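Local coordinates for orotidine 5'-phosphate decarboxylase (Methanocaldococcus jannaschii, PDB 4LUI), which probably catalyses the decarboxylation of orotidine 5'-monophosphate to uridine 5'-monophosphate, the last step of de novo UMP synthesis, at residues 102-107 / 127-132; 159-164 / 182-187. All blocks are in the same frame, centred on the assembly; numbering follows the deposited sequence.

Both contacts belong to the closed eight-stranded parallel barrel of a TIM-barrel enzyme. Contact 1 pairs strands 102-106 and 127-131, joined through helix 111-124. Contact 2 pairs strands 161-163 and 183-186, joined through helix 169-179. Each contact joins the two strands of a beta-alpha-beta unit. They come in series along the chain, and their centres lie about 9 Å apart. Strands 127-131 and 161-163 are neighbours, so the two contacts together take in four consecutive strands of the barrel wall. Met130 O probably accepts a hydrogen bond from Val163 N across that seam. The C-terminal ends of both pairs lead toward the predicted active site.

Contact 1. Residues 102-107 / 127-132; sequences GIIVHG and KVIMVT
Strands 102-106 and 127-131 run parallel, with an angle of 33° between their directions. Gly102 pairs with Lys127, and the register continues in step to His106 with Val131. Four backbone hydrogen bonds join them. Ile103 N donates to Lys127 O and Ile103 O accepts from Ile129 N. Val105 repeats the pattern with Ile129 O and Val131 N. The bonds from Val105 N to Ile129 O and from Val131 N to Val105 O are both 2.8 Å long and nearly straight.

Ile104, Ile129 and Val131 pack on the barrel-interior face. Ile104 CG2 meets Val131 CG2 at 3.5 Å, and the two side chains cross at about a right angle. The other branch of Ile104, CG1, lies 3.8 Å from Ile129 CB. CG1 stands beside the backbone N (chi1 -68°), while CG2 is directed to Val131. On the face toward helix 111-124, Val105 CG2 touches Val128 CG1 at 3.9 Å. Val117 of that helix packs on both valines. Met130 CG lies 3.7 Å from Gly107 N, just beyond the end of strand 102-106.

His106 lies side by side with Val131, with ND1 3.9 Å from Val131 CB. A water sits at the ring edge, in plane, 2.9 Å from His106 ND1. The same water accepts from Gly107 N and donates to Val131 O. His106 NE2 bonds to Ala83 O of the second subunit.

The hydrogen-bonded pair carries aliphatic contacts on both faces, one set in the barrel interior, the other against helix 111-124. At the C-terminal end, the water bridges the polar groups where the strands part. With both ring nitrogens engaged, the rotation of the His106 imidazole is probably fixed, and this contact is linked to the dimer interface near the predicted proton donor Lys81.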
ATOM      1  N   GLY B 102       1.551   6.632  13.872  1.00 15.10           N
ATOM      2  CA  GLY B 102       0.656   5.522  13.619  1.00 11.32           C
ATOM      3  C   GLY B 102       0.704   5.161  12.153  1.00 12.05           C
ATOM      4  O   GLY B 102       1.152   5.948  11.318  1.00 13.24           O
ATOM      5  N   ILE B 103       0.259   3.949  11.848  1.00 12.63           N
ATOM      6  CA  ILE B 103       0.279   3.462  10.481  1.00 13.56           C
ATOM      7  C   ILE B 103      -1.013   2.698  10.185  1.00 11.94           C
ATOM      8  O   ILE B 103      -1.536   1.980  11.053  1.00 14.41           O
ATOM      9  CB  ILE B 103       1.549   2.596  10.242  1.00 11.71           C
ATOM     10  CG1 ILE B 103       1.693   2.211   8.769  1.00 11.29           C
ATOM     11  CG2 ILE B 103       1.572   1.365  11.157  1.00 14.15           C
ATOM     12  CD1 ILE B 103       2.999   1.454   8.502  1.00 16.23           C
ATOM     13  N   ILE B 104      -1.538   2.884   8.972  1.00 10.04           N
ATOM     14  CA  ILE B 104      -2.773   2.233   8.555  1.00 10.60           C
ATOM     15  C   ILE B 104      -2.449   0.998   7.717  1.00 11.50           C
ATOM     16  O   ILE B 104      -1.661   1.071   6.763  1.00 10.76           O
ATOM     17  CB  ILE B 104      -3.691   3.215   7.781  1.00 13.15           C
ATOM     18  CG1 ILE B 104      -4.195   4.302   8.740  1.00 12.17           C
ATOM     19  CG2 ILE B 104      -4.860   2.470   7.143  1.00 13.73           C
ATOM     20  CD1 ILE B 104      -4.867   5.481   8.051  1.00 12.83           C
ATOM     21  N   VAL B 105      -3.041  -0.131   8.109  1.00 11.06           N
ATOM     22  CA  VAL B 105      -2.807  -1.420   7.460  1.00 11.76           C
ATOM     23  C   VAL B 105      -4.115  -2.044   6.962  1.00 13.60           C
ATOM     24  O   VAL B 105      -5.196  -1.761   7.489  1.00 14.74           O
ATOM     25  CB  VAL B 105      -2.106  -2.407   8.417  1.00 13.17           C
ATOM     26  CG1 VAL B 105      -0.882  -1.731   9.053  1.00 13.78           C
ATOM     27  CG2 VAL B 105      -3.060  -2.881   9.514  1.00 17.72           C
ATOM     28  N   HIS B 106      -4.020  -2.872   5.926  1.00 12.00           N
ATOM     29  CA  HIS B 106      -5.156  -3.700   5.520  1.00 11.39           C
ATOM     30  C   HIS B 106      -5.229  -4.936   6.387  1.00 14.66           C
ATOM     31  O   HIS B 106      -4.203  -5.512   6.746  1.00 16.05           O
ATOM     32  CB  HIS B 106      -5.039  -4.135   4.049  1.00 12.20           C
ATOM     33  CG  HIS B 106      -5.619  -3.149   3.080  1.00 12.46           C
ATOM     34  ND1 HIS B 106      -6.967  -2.875   3.015  1.00 14.63           N
ATOM     35  CD2 HIS B 106      -5.034  -2.388   2.124  1.00 10.36           C
ATOM     36  CE1 HIS B 106      -7.193  -1.988   2.061  1.00 11.04           C
ATOM     37  NE2 HIS B 106      -6.034  -1.662   1.518  1.00 13.63           N
ATOM     38  N   GLY B 107      -6.443  -5.329   6.751  1.00 12.28           N
ATOM     39  CA  GLY B 107      -6.647  -6.598   7.422  1.00 13.82           C
ATOM     40  C   GLY B 107      -6.840  -7.742   6.437  1.00 14.77           C
ATOM     41  O   GLY B 107      -6.724  -8.916   6.825  1.00 14.39           O
ATOM     42  N   LYS B 127       0.833   3.508  17.086  1.00 15.56           N
ATOM     43  CA  LYS B 127      -0.472   2.948  16.750  1.00 16.44           C
ATOM     44  C   LYS B 127      -0.527   2.161  15.441  1.00 15.16           C
ATOM     45  O   LYS B 127       0.117   2.513  14.439  1.00 14.56           O
ATOM     46  CB  LYS B 127      -1.527   4.053  16.682  1.00 15.39           C
ATOM     47  CG  LYS B 127      -1.781   4.778  17.985  1.00 17.14           C
ATOM     48  CD  LYS B 127      -2.839   5.851  17.771  1.00 18.60           C
ATOM     49  CE  LYS B 127      -3.102   6.630  19.047  1.00 20.42           C
ATOM     50  NZ  LYS B 127      -4.066   7.725  18.762  1.00 24.35           N
ATOM     51  N   VAL B 128      -1.340   1.113  15.462  1.00 14.56           N
ATOM     52  CA  VAL B 128      -1.720   0.387  14.247  1.00 15.04           C
ATOM     53  C   VAL B 128      -3.232   0.522  14.034  1.00 14.24           C
ATOM     54  O   VAL B 128      -4.022   0.321  14.951  1.00 14.00           O
ATOM     55  CB  VAL B 128      -1.349  -1.088  14.363  1.00 15.76           C
ATOM     56  CG1 VAL B 128      -1.758  -1.864  13.097  1.00 17.85           C
ATOM     57  CG2 VAL B 128       0.124  -1.220  14.623  1.00 17.42           C
ATOM     58  N   ILE B 129      -3.620   0.879  12.819  1.00 14.11           N
ATOM     59  CA  ILE B 129      -4.997   1.190  12.504  1.00 14.47           C
ATOM     60  C   ILE B 129      -5.382   0.298  11.327  1.00 11.15           C
ATOM     61  O   ILE B 129      -4.677   0.264  10.327  1.00 13.52           O
ATOM     62  CB  ILE B 129      -5.108   2.672  12.097  1.00 13.52           C
ATOM     63  CG1 ILE B 129      -4.742   3.581  13.288  1.00 15.33           C
ATOM     64  CG2 ILE B 129      -6.481   2.989  11.543  1.00 16.88           C
ATOM     65  CD1 ILE B 129      -4.292   4.980  12.886  1.00 20.93           C
ATOM     66  N   MET B 130      -6.472  -0.448  11.446  1.00 14.12           N
ATOM     67  CA  MET B 130      -6.835  -1.385  10.378  1.00 11.96           C
ATOM     68  C   MET B 130      -7.974  -0.861   9.509  1.00 12.70           C
ATOM     69  O   MET B 130      -9.007  -0.425  10.030  1.00 13.73           O
ATOM     70  CB  MET B 130      -7.259  -2.738  10.969  1.00 11.60           C
ATOM     71  CG  MET B 130      -7.625  -3.758   9.883  1.00 10.45           C
ATOM     72  SD  MET B 130      -8.419  -5.242  10.539  1.00 16.80           S
ATOM     73  CE  MET B 130      -7.166  -5.741  11.704  1.00 18.81           C
ATOM     74  N   VAL B 131      -7.800  -0.928   8.190  1.00 11.81           N
ATOM     75  CA  VAL B 131      -8.916  -0.678   7.289  1.00 12.56           C
ATOM     76  C   VAL B 131      -9.856  -1.870   7.341  1.00 12.40           C
ATOM     77  O   VAL B 131      -9.462  -2.984   6.991  1.00 15.11           O
ATOM     78  CB  VAL B 131      -8.451  -0.564   5.835  1.00 13.07           C
ATOM     79  CG1 VAL B 131      -9.656  -0.329   4.924  1.00 17.58           C
ATOM     80  CG2 VAL B 131      -7.462   0.561   5.681  1.00 16.02           C
ATOM     81  N   THR B 132     -11.098  -1.648   7.759  1.00 11.80           N
ATOM     82  CA  THR B 132     -12.069  -2.742   7.781  1.00 13.05           C
ATOM     83  C   THR B 132     -13.116  -2.621   6.681  1.00 15.05           C
ATOM     84  O   THR B 132     -13.825  -3.584   6.385  1.00 15.01           O
ATOM     85  CB  THR B 132     -12.822  -2.854   9.125  1.00 13.39           C
ATOM     86  OG1 THR B 132     -13.624  -1.681   9.327  1.00 15.31           O
ATOM     87  CG2 THR B 132     -11.844  -3.047  10.306  1.00 16.12           C
TER
HETATM   88  O   HOH W   1      -8.453  -4.537   4.862  1.00 13.90           O

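Contact 2. Residues 159-164 / 182-187; sequences VDAIVA and PVITPG
Ile162 pairs with Val183 in a parallel bridge, and Val163 with Ile184. Three backbone hydrogen bonds hold the strands together. Ile162 N donates to Pro182 O. Ile184 N returns a bond of 2.7 Å to Ile162 O. Ala164 N to Ile184 O is longer, at 3.2 Å.

A side-chain hydrogen bond extends this pattern. Thr185 OG1 donates to Ala164 O at 2.8 Å, with OG1 lying 27° out of the carbonyl plane. With chi1 at -166°, OG1 stands opposite the backbone N and beside the carbonyl carbon, where it meets Ala164 O. The next residue is Pro186, which has no N-H to offer, and its CD comes within 3.8 Å of Ala164 O.

The apolar contacts fall into two groups. Toward helix 169-179, Ile162 and Val183 meet at an oblique angle. Ile162 CG1 lies between its backbone N and carbonyl carbon (chi1 58°) and touches Val183 CG2 at 3.9 Å. Ile175 of that helix packs on Ile162 and Ala164. Toward the barrel interior, Ile184 CD1 reaches Ala161 CB at 4.0 Å, and Ile184 CB lies 4.2 Å from Val163 CG2. Ile129 also packs on Ala161, Val163 and Ile184.

At the N-terminal end, the Pro182 ring lies beside the backbone of Asp160, with CD 3.4 Å from Asp160 O. The Asp160 carboxylate turns the other way, and its OD2 accepts from Val128 N.

Hydrogen bonding thus passes from the main chain to a threonine hydroxyl where a proline follows. Ala164 O has its donor at the end of strand 183-186, where Pro186 and Gly187 begin a predicted substrate-binding segment. Pro186 O is held by Ser166 OG, so Thr185 and Pro186 are each bonded to the chain just beyond strand 161-163.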
ATOM      1  N   VAL B 159      -6.139  -3.841  17.737  1.00 19.77           N
ATOM      2  CA  VAL B 159      -5.509  -2.714  17.070  1.00 16.97           C
ATOM      3  C   VAL B 159      -5.997  -1.423  17.737  1.00 17.55           C
ATOM      4  O   VAL B 159      -6.950  -1.432  18.524  1.00 20.84           O
ATOM      5  CB  VAL B 159      -5.794  -2.704  15.553  1.00 17.04           C
ATOM      6  CG1 VAL B 159      -5.183  -3.937  14.884  1.00 17.28           C
ATOM      7  CG2 VAL B 159      -7.283  -2.657  15.291  1.00 18.05           C
ATOM      8  N   ASP B 160      -5.333  -0.314  17.442  1.00 14.73           N
ATOM      9  CA  ASP B 160      -5.633   0.944  18.116  1.00 16.30           C
ATOM     10  C   ASP B 160      -6.895   1.627  17.608  1.00 17.80           C
ATOM     11  O   ASP B 160      -7.553   2.353  18.362  1.00 19.72           O
ATOM     12  CB  ASP B 160      -4.441   1.894  18.009  1.00 15.92           C
ATOM     13  CG  ASP B 160      -3.214   1.344  18.681  1.00 22.59           C
ATOM     14  OD1 ASP B 160      -3.025   1.616  19.886  1.00 29.62           O
ATOM     15  OD2 ASP B 160      -2.456   0.612  18.018  1.00 18.27           O
ATOM     16  N   ALA B 161      -7.211   1.417  16.330  1.00 15.53           N
ATOM     17  CA  ALA B 161      -8.373   2.047  15.711  1.00 13.52           C
ATOM     18  C   ALA B 161      -8.685   1.367  14.393  1.00 16.50           C
ATOM     19  O   ALA B 161      -7.870   0.603  13.873  1.00 15.76           O
ATOM     20  CB  ALA B 161      -8.119   3.542  15.469  1.00 15.36           C
ATOM     21  N   ILE B 162      -9.859   1.656  13.844  1.00 13.00           N
ATOM     22  CA  ILE B 162     -10.189   1.180  12.503  1.00 13.16           C
ATOM     23  C   ILE B 162     -10.579   2.344  11.604  1.00 13.20           C
ATOM     24  O   ILE B 162     -10.995   3.418  12.078  1.00 14.60           O
ATOM     25  CB  ILE B 162     -11.335   0.149  12.532  1.00 16.89           C
ATOM     26  CG1 ILE B 162     -12.585   0.745  13.171  1.00 19.21           C
ATOM     27  CG2 ILE B 162     -10.914  -1.093  13.304  1.00 17.38           C
ATOM     28  CD1 ILE B 162     -13.789  -0.177  13.085  1.00 20.28           C
ATOM     29  N   VAL B 163     -10.448   2.112  10.300  1.00 12.52           N
ATOM     30  CA  VAL B 163     -10.860   3.068   9.278  1.00 11.74           C
ATOM     31  C   VAL B 163     -12.073   2.466   8.585  1.00 12.44           C
ATOM     32  O   VAL B 163     -12.032   1.321   8.151  1.00 14.58           O
ATOM     33  CB  VAL B 163      -9.747   3.272   8.241  1.00 16.41           C
ATOM     34  CG1 VAL B 163     -10.270   4.053   7.046  1.00 22.92           C
ATOM     35  CG2 VAL B 163      -8.579   3.986   8.865  1.00 18.25           C
ATOM     36  N   ALA B 164     -13.156   3.231   8.513  1.00 13.99           N
ATOM     37  CA  ALA B 164     -14.392   2.762   7.897  1.00 15.92           C
ATOM     38  C   ALA B 164     -15.196   3.971   7.422  1.00 17.09           C
ATOM     39  O   ALA B 164     -14.984   5.090   7.900  1.00 17.06           O
ATOM     40  CB  ALA B 164     -15.200   1.917   8.886  1.00 18.84           C
ATOM     41  N   PRO B 182     -11.902   2.705  18.593  1.00 15.37           N
ATOM     42  CA  PRO B 182     -11.979   3.997  17.903  1.00 17.62           C
ATOM     43  C   PRO B 182     -12.091   3.840  16.386  1.00 16.04           C
ATOM     44  O   PRO B 182     -11.472   2.946  15.797  1.00 15.47           O
ATOM     45  CB  PRO B 182     -10.647   4.658  18.263  1.00 18.73           C
ATOM     46  CG  PRO B 182     -10.333   4.098  19.618  1.00 16.60           C
ATOM     47  CD  PRO B 182     -10.763   2.655  19.527  1.00 15.46           C
ATOM     48  N   VAL B 183     -12.884   4.712  15.771  1.00 14.43           N
ATOM     49  CA  VAL B 183     -13.084   4.700  14.335  1.00 13.42           C
ATOM     50  C   VAL B 183     -12.590   6.018  13.775  1.00 13.18           C
ATOM     51  O   VAL B 183     -12.762   7.079  14.403  1.00 15.74           O
ATOM     52  CB  VAL B 183     -14.575   4.540  13.987  1.00 17.56           C
ATOM     53  CG1 VAL B 183     -14.762   4.456  12.482  1.00 26.45           C
ATOM     54  CG2 VAL B 183     -15.122   3.292  14.637  1.00 20.85           C
ATOM     55  N   ILE B 184     -11.958   5.927  12.609  1.00 13.62           N
ATOM     56  CA  ILE B 184     -11.512   7.067  11.819  1.00 13.80           C
ATOM     57  C   ILE B 184     -12.369   7.057  10.547  1.00 11.94           C
ATOM     58  O   ILE B 184     -12.349   6.085   9.787  1.00 15.27           O
ATOM     59  CB  ILE B 184     -10.037   6.902  11.462  1.00 15.36           C
ATOM     60  CG1 ILE B 184      -9.195   6.886  12.747  1.00 18.55           C
ATOM     61  CG2 ILE B 184      -9.577   8.004  10.533  1.00 15.62           C
ATOM     62  CD1 ILE B 184      -7.812   6.248  12.567  1.00 18.82           C
ATOM     63  N   THR B 185     -13.145   8.115  10.339  1.00 11.23           N
ATOM     64  CA  THR B 185     -14.168   8.111   9.294  1.00 11.63           C
ATOM     65  C   THR B 185     -14.344   9.516   8.703  1.00 11.30           C
ATOM     66  O   THR B 185     -14.072  10.510   9.371  1.00 13.25           O
ATOM     67  CB  THR B 185     -15.506   7.586   9.872  1.00 15.46           C
ATOM     68  OG1 THR B 185     -16.407   7.263   8.806  1.00 15.30           O
ATOM     69  CG2 THR B 185     -16.164   8.608  10.788  1.00 14.18           C
ATOM     70  N   PRO B 186     -14.785   9.620   7.441  1.00 13.39           N
ATOM     71  CA  PRO B 186     -14.946  10.987   6.922  1.00 15.22           C
ATOM     72  C   PRO B 186     -16.018  11.772   7.660  1.00 16.18           C
ATOM     73  O   PRO B 186     -17.080  11.233   7.965  1.00 15.06           O
ATOM     74  CB  PRO B 186     -15.384  10.758   5.472  1.00 15.59           C
ATOM     75  CG  PRO B 186     -14.809   9.434   5.127  1.00 14.31           C
ATOM     76  CD  PRO B 186     -14.948   8.610   6.382  1.00 15.01           C
ATOM     77  N   GLY B 187     -15.746  13.047   7.924  1.00 12.93           N
ATOM     78  CA  GLY B 187     -16.682  13.883   8.650  1.00 14.04           C
ATOM     79  C   GLY B 187     -17.474  14.779   7.723  1.00 16.81           C
ATOM     80  O   GLY B 187     -18.430  15.438   8.141  1.00 19.75           O
TER